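Local structure of peptidase S15/CocE/NonD (Thaumarchaeota archaeon SCGC AB-539-E09, 4PF1) at residues A[60-65]-A[149-154]; A[169-174]-A[276-281]. The protein is an archaeal serine aminopeptidase of the alpha/beta hydrolase fold, probably removing residues from the N-terminal ends of peptides. One frame throughout, in Å; residues are numbered along the deposited sequence.

Interaction 1 (A[60-65]-A[149-154]); sequences TPIVLT and PESNGR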
# COMPACT_ATOMS: atom_id res chain seq x y z
N THR A 60 44.29 6.47 -8.49
CA THR A 60 43.10 6.64 -7.65
C THR A 60 43.26 5.83 -6.33
O THR A 60 43.89 4.77 -6.34
CB THR A 60 41.81 6.27 -8.44
OG1 THR A 60 40.65 6.73 -7.76
CG2 THR A 60 41.69 4.78 -8.73
N PRO A 61 42.73 6.30 -5.18
CA PRO A 61 42.90 5.52 -3.93
C PRO A 61 42.04 4.25 -3.87
O PRO A 61 41.18 4.03 -4.73
CB PRO A 61 42.49 6.51 -2.84
CG PRO A 61 41.55 7.44 -3.50
CD PRO A 61 42.00 7.56 -4.93
N ILE A 62 42.27 3.43 -2.83
CA ILE A 62 41.54 2.19 -2.58
C ILE A 62 40.67 2.34 -1.33
O ILE A 62 41.12 2.89 -0.32
CB ILE A 62 42.52 0.98 -2.45
CG1 ILE A 62 43.23 0.68 -3.79
CG2 ILE A 62 41.82 -0.28 -1.88
CD1 ILE A 62 44.55 -0.12 -3.65
N VAL A 63 39.43 1.84 -1.39
CA VAL A 63 38.53 1.83 -0.24
C VAL A 63 38.22 0.34 0.08
O VAL A 63 37.61 -0.36 -0.74
CB VAL A 63 37.28 2.75 -0.42
CG1 VAL A 63 36.43 2.35 -1.62
CG2 VAL A 63 36.44 2.82 0.85
N LEU A 64 38.76 -0.15 1.20
CA LEU A 64 38.70 -1.56 1.60
C LEU A 64 37.63 -1.85 2.66
O LEU A 64 37.52 -1.12 3.65
CB LEU A 64 40.10 -2.01 2.13
CG LEU A 64 40.23 -3.41 2.77
CD1 LEU A 64 40.01 -4.53 1.75
CD2 LEU A 64 41.57 -3.58 3.44
N THR A 65 36.90 -2.95 2.47
CA THR A 65 35.90 -3.45 3.42
C THR A 65 36.12 -4.95 3.59
O THR A 65 36.18 -5.69 2.61
CB THR A 65 34.48 -3.08 2.98
OG1 THR A 65 34.42 -1.67 2.72
CG2 THR A 65 33.43 -3.46 4.02
N PRO A 149 48.06 -1.49 -10.31
CA PRO A 149 48.80 -0.33 -10.83
C PRO A 149 47.99 0.96 -10.96
O PRO A 149 48.57 2.04 -11.03
CB PRO A 149 49.28 -0.81 -12.20
CG PRO A 149 48.30 -1.84 -12.61
CD PRO A 149 47.85 -2.52 -11.35
N GLU A 150 46.65 0.85 -10.99
CA GLU A 150 45.75 2.00 -11.13
C GLU A 150 45.64 2.81 -9.83
O GLU A 150 45.09 3.90 -9.83
CB GLU A 150 44.35 1.55 -11.59
CG GLU A 150 44.30 0.94 -12.98
CD GLU A 150 44.70 -0.53 -13.08
OE1 GLU A 150 44.65 -1.24 -12.05
OE2 GLU A 150 45.08 -0.96 -14.19
N SER A 151 46.17 2.27 -8.71
CA SER A 151 46.09 2.93 -7.41
C SER A 151 47.23 3.95 -7.20
O SER A 151 48.28 3.86 -7.84
CB SER A 151 46.08 1.91 -6.28
OG SER A 151 47.36 1.36 -6.01
N ASN A 152 47.01 4.91 -6.28
CA ASN A 152 47.99 5.93 -5.90
C ASN A 152 48.81 5.46 -4.67
O ASN A 152 49.60 6.23 -4.12
CB ASN A 152 47.29 7.29 -5.63
CG ASN A 152 46.32 7.30 -4.46
OD1 ASN A 152 46.02 6.28 -3.84
ND2 ASN A 152 45.81 8.47 -4.13
N GLY A 153 48.58 4.21 -4.26
CA GLY A 153 49.25 3.60 -3.12
C GLY A 153 48.68 3.97 -1.77
O GLY A 153 49.29 3.69 -0.74
N ARG A 154 47.50 4.63 -1.76
CA ARG A 154 46.82 5.06 -0.53
C ARG A 154 45.53 4.26 -0.34
O ARG A 154 44.80 4.01 -1.30
CB ARG A 154 46.53 6.57 -0.56
CG ARG A 154 47.78 7.43 -0.66
CD ARG A 154 47.44 8.89 -0.45
NE ARG A 154 48.56 9.76 -0.78
CZ ARG A 154 48.53 11.09 -0.65
NH1 ARG A 154 47.44 11.69 -0.19
NH2 ARG A 154 49.59 11.81 -0.98
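Thr60 and Ser151 pair as a parallel bridge, with Thr60 N giving a nearly straight bond to Glu150 O (3.0 Å, 169°) and Asn152 N returning one to Thr60 O. The return bond is more bent, its donor lying well above the carbonyl plane, and Ser151 CA brings a CA-H...O contact to Thr60 O at 3.1 Å. Further on, Ile62 N reaches Arg154 O at 3.0 Å, after the chain has turned its corner at Gly153. That corner is an Asx turn: Asn152 OD1 accepts from Arg154 N (3.0 Å), the amide being folded back over its own backbone by chi1 of 64°. Asn152 OD1 also rests 3.2 Å from Pro61 CA, while Asn152 ND2 donates a hydrogen bond to Leu364 O. Ile62 CD1 meets Ser151 CB at 3.7 Å; Ser151 OG bonds to Ile148 O. Arg154 shares only its backbone with 60-65, and its guanidinium makes a salt bridge with Asp366. Thr60 thus pairs with the short strand 151-152, while the Ile62-Arg154 bond starts the pairing of strand 60-67 with strand 154-160 in the central sheet; strand 100-105 flanks 60-67 on its other edge and the end of helix 347-365 packs on Pro61 and Arg154.

Interaction 2 (A[169-174]-A[276-281]); sequences MCTINP and KMLAQH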
# COMPACT_ATOMS: atom_id res chain seq x y z
N MET A 169 40.12 -2.90 13.43
CA MET A 169 41.28 -3.80 13.49
C MET A 169 42.38 -3.38 12.49
O MET A 169 43.54 -3.75 12.68
CB MET A 169 40.86 -5.26 13.26
CG MET A 169 40.18 -5.89 14.47
SD MET A 169 41.33 -6.14 15.85
CE MET A 169 40.27 -6.91 17.00
N CYS A 170 42.03 -2.57 11.46
CA CYS A 170 42.99 -2.05 10.46
C CYS A 170 43.96 -1.04 11.12
O CYS A 170 45.07 -0.85 10.62
CB CYS A 170 42.26 -1.41 9.28
SG CYS A 170 41.19 -2.55 8.36
N THR A 171 43.51 -0.39 12.21
CA THR A 171 44.27 0.66 12.91
C THR A 171 45.30 0.09 13.91
O THR A 171 46.09 0.86 14.46
CB THR A 171 43.30 1.64 13.61
OG1 THR A 171 42.73 1.02 14.76
CG2 THR A 171 42.22 2.16 12.69
N ILE A 172 45.29 -1.24 14.16
CA ILE A 172 46.27 -1.89 15.05
C ILE A 172 47.48 -2.29 14.20
O ILE A 172 47.31 -3.02 13.22
CB ILE A 172 45.65 -3.10 15.81
CG1 ILE A 172 44.39 -2.69 16.62
CG2 ILE A 172 46.70 -3.82 16.69
CD1 ILE A 172 44.58 -1.55 17.69
N ASN A 173 48.70 -1.79 14.57
CA ASN A 173 49.95 -1.96 13.80
C ASN A 173 49.63 -1.70 12.31
O ASN A 173 49.63 -2.64 11.50
CB ASN A 173 50.57 -3.36 14.02
CG ASN A 173 50.78 -3.71 15.48
OD1 ASN A 173 50.19 -4.66 16.00
ND2 ASN A 173 51.64 -2.95 16.16
N PRO A 174 49.18 -0.47 11.96
CA PRO A 174 48.67 -0.23 10.61
C PRO A 174 49.74 -0.22 9.53
O PRO A 174 50.88 0.18 9.77
CB PRO A 174 47.99 1.13 10.71
CG PRO A 174 48.68 1.81 11.82
CD PRO A 174 49.04 0.74 12.80
N LYS A 276 38.35 -0.51 25.18
CA LYS A 276 39.42 -0.75 26.15
C LYS A 276 40.71 -1.18 25.44
O LYS A 276 41.79 -0.72 25.81
CB LYS A 276 38.97 -1.79 27.19
CG LYS A 276 37.87 -1.28 28.12
CD LYS A 276 37.24 -2.40 28.94
CE LYS A 276 36.14 -1.90 29.86
NZ LYS A 276 34.90 -1.54 29.11
N MET A 277 40.58 -2.01 24.38
CA MET A 277 41.71 -2.49 23.57
C MET A 277 42.38 -1.32 22.80
O MET A 277 43.59 -1.14 22.92
CB MET A 277 41.24 -3.59 22.60
CG MET A 277 42.38 -4.34 21.91
SD MET A 277 42.94 -3.53 20.38
CE MET A 277 41.69 -4.10 19.23
N LEU A 278 41.60 -0.53 22.02
CA LEU A 278 42.12 0.60 21.23
C LEU A 278 42.75 1.70 22.12
O LEU A 278 43.65 2.41 21.66
CB LEU A 278 41.02 1.22 20.35
CG LEU A 278 40.70 0.47 19.06
CD1 LEU A 278 39.29 0.75 18.61
CD2 LEU A 278 41.66 0.83 17.95
N ALA A 279 42.29 1.82 23.38
CA ALA A 279 42.82 2.79 24.34
C ALA A 279 44.25 2.44 24.75
O ALA A 279 45.04 3.34 25.04
CB ALA A 279 41.93 2.86 25.57
N GLN A 280 44.60 1.13 24.73
CA GLN A 280 45.92 0.61 25.09
C GLN A 280 46.89 0.59 23.88
O GLN A 280 48.04 0.17 24.03
CB GLN A 280 45.80 -0.80 25.69
CG GLN A 280 45.13 -0.85 27.06
CD GLN A 280 44.78 -2.26 27.47
OE1 GLN A 280 44.11 -3.00 26.75
NE2 GLN A 280 45.21 -2.64 28.67
N HIS A 281 46.43 1.03 22.70
CA HIS A 281 47.25 1.05 21.48
C HIS A 281 47.42 2.49 20.95
O HIS A 281 46.55 3.33 21.19
CB HIS A 281 46.62 0.15 20.41
CG HIS A 281 46.85 -1.30 20.65
ND1 HIS A 281 47.97 -1.95 20.16
CD2 HIS A 281 46.11 -2.19 21.35
CE1 HIS A 281 47.87 -3.20 20.56
NE2 HIS A 281 46.76 -3.39 21.28
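Ile172 projects from the loop after helix 162-169 toward the C-terminal end of helix 274-279 and sets its CD1 methyl over one face of the His281 ring, 4.1 Å from the centroid and 26° off the normal, a CH-pi contact with the two side chains running nearly perpendicular. With CG1 beside the backbone N and chi2 at -58°, Ile172 CD1 also meets Met277 SD, tip to tip, at 3.7 Å and Leu278 CD2 at 3.8 Å. Met277, doubly bent along its chain, carries its CE on to Met169 CE (3.9 Å), the two thioether chains lying crosswise. Leu278 CD2 comes close to Thr171 OG1 (3.4 Å), a hydroxyl bonded to Leu168 O, three residues earlier. An alanine in place of Ile172 takes away the methyl over the His281 ring and would probably open a gap between His281, Met277 and Leu278. Leu122 from another loop touches Ile172, Met277 and His281 alike, and Leu278 also packs on Leu305 and Leu309 of helix 301-309. The two segments exchange no hydrogen bonds or salt bridges, so their association rests on apolar, sulfur and CH-pi contacts, which depend on fit and burial and not on directed bonds.

Both contacts lie in the S15 family region, their centres about 22 Å apart and their nearest atoms about 5 Å apart without touching. They come in series, interaction 1 complete before interaction 2 opens. Interaction 1 is backbone pairing at the start of strand 60-67, first with the short strand 151-152 and then with strand 154-160 of the large mixed sheet; interaction 2 is side-chain packing between a loop and a helix outside that sheet. Between them in sequence lies Ser161, which with Asp295 and His328 has the geometry of a charge-relay triad, consistent with a serine peptidase; along the chain the two contacts bracket the strand-turn-helix, 154-160 and 162-169, that carries this probable nucleophile.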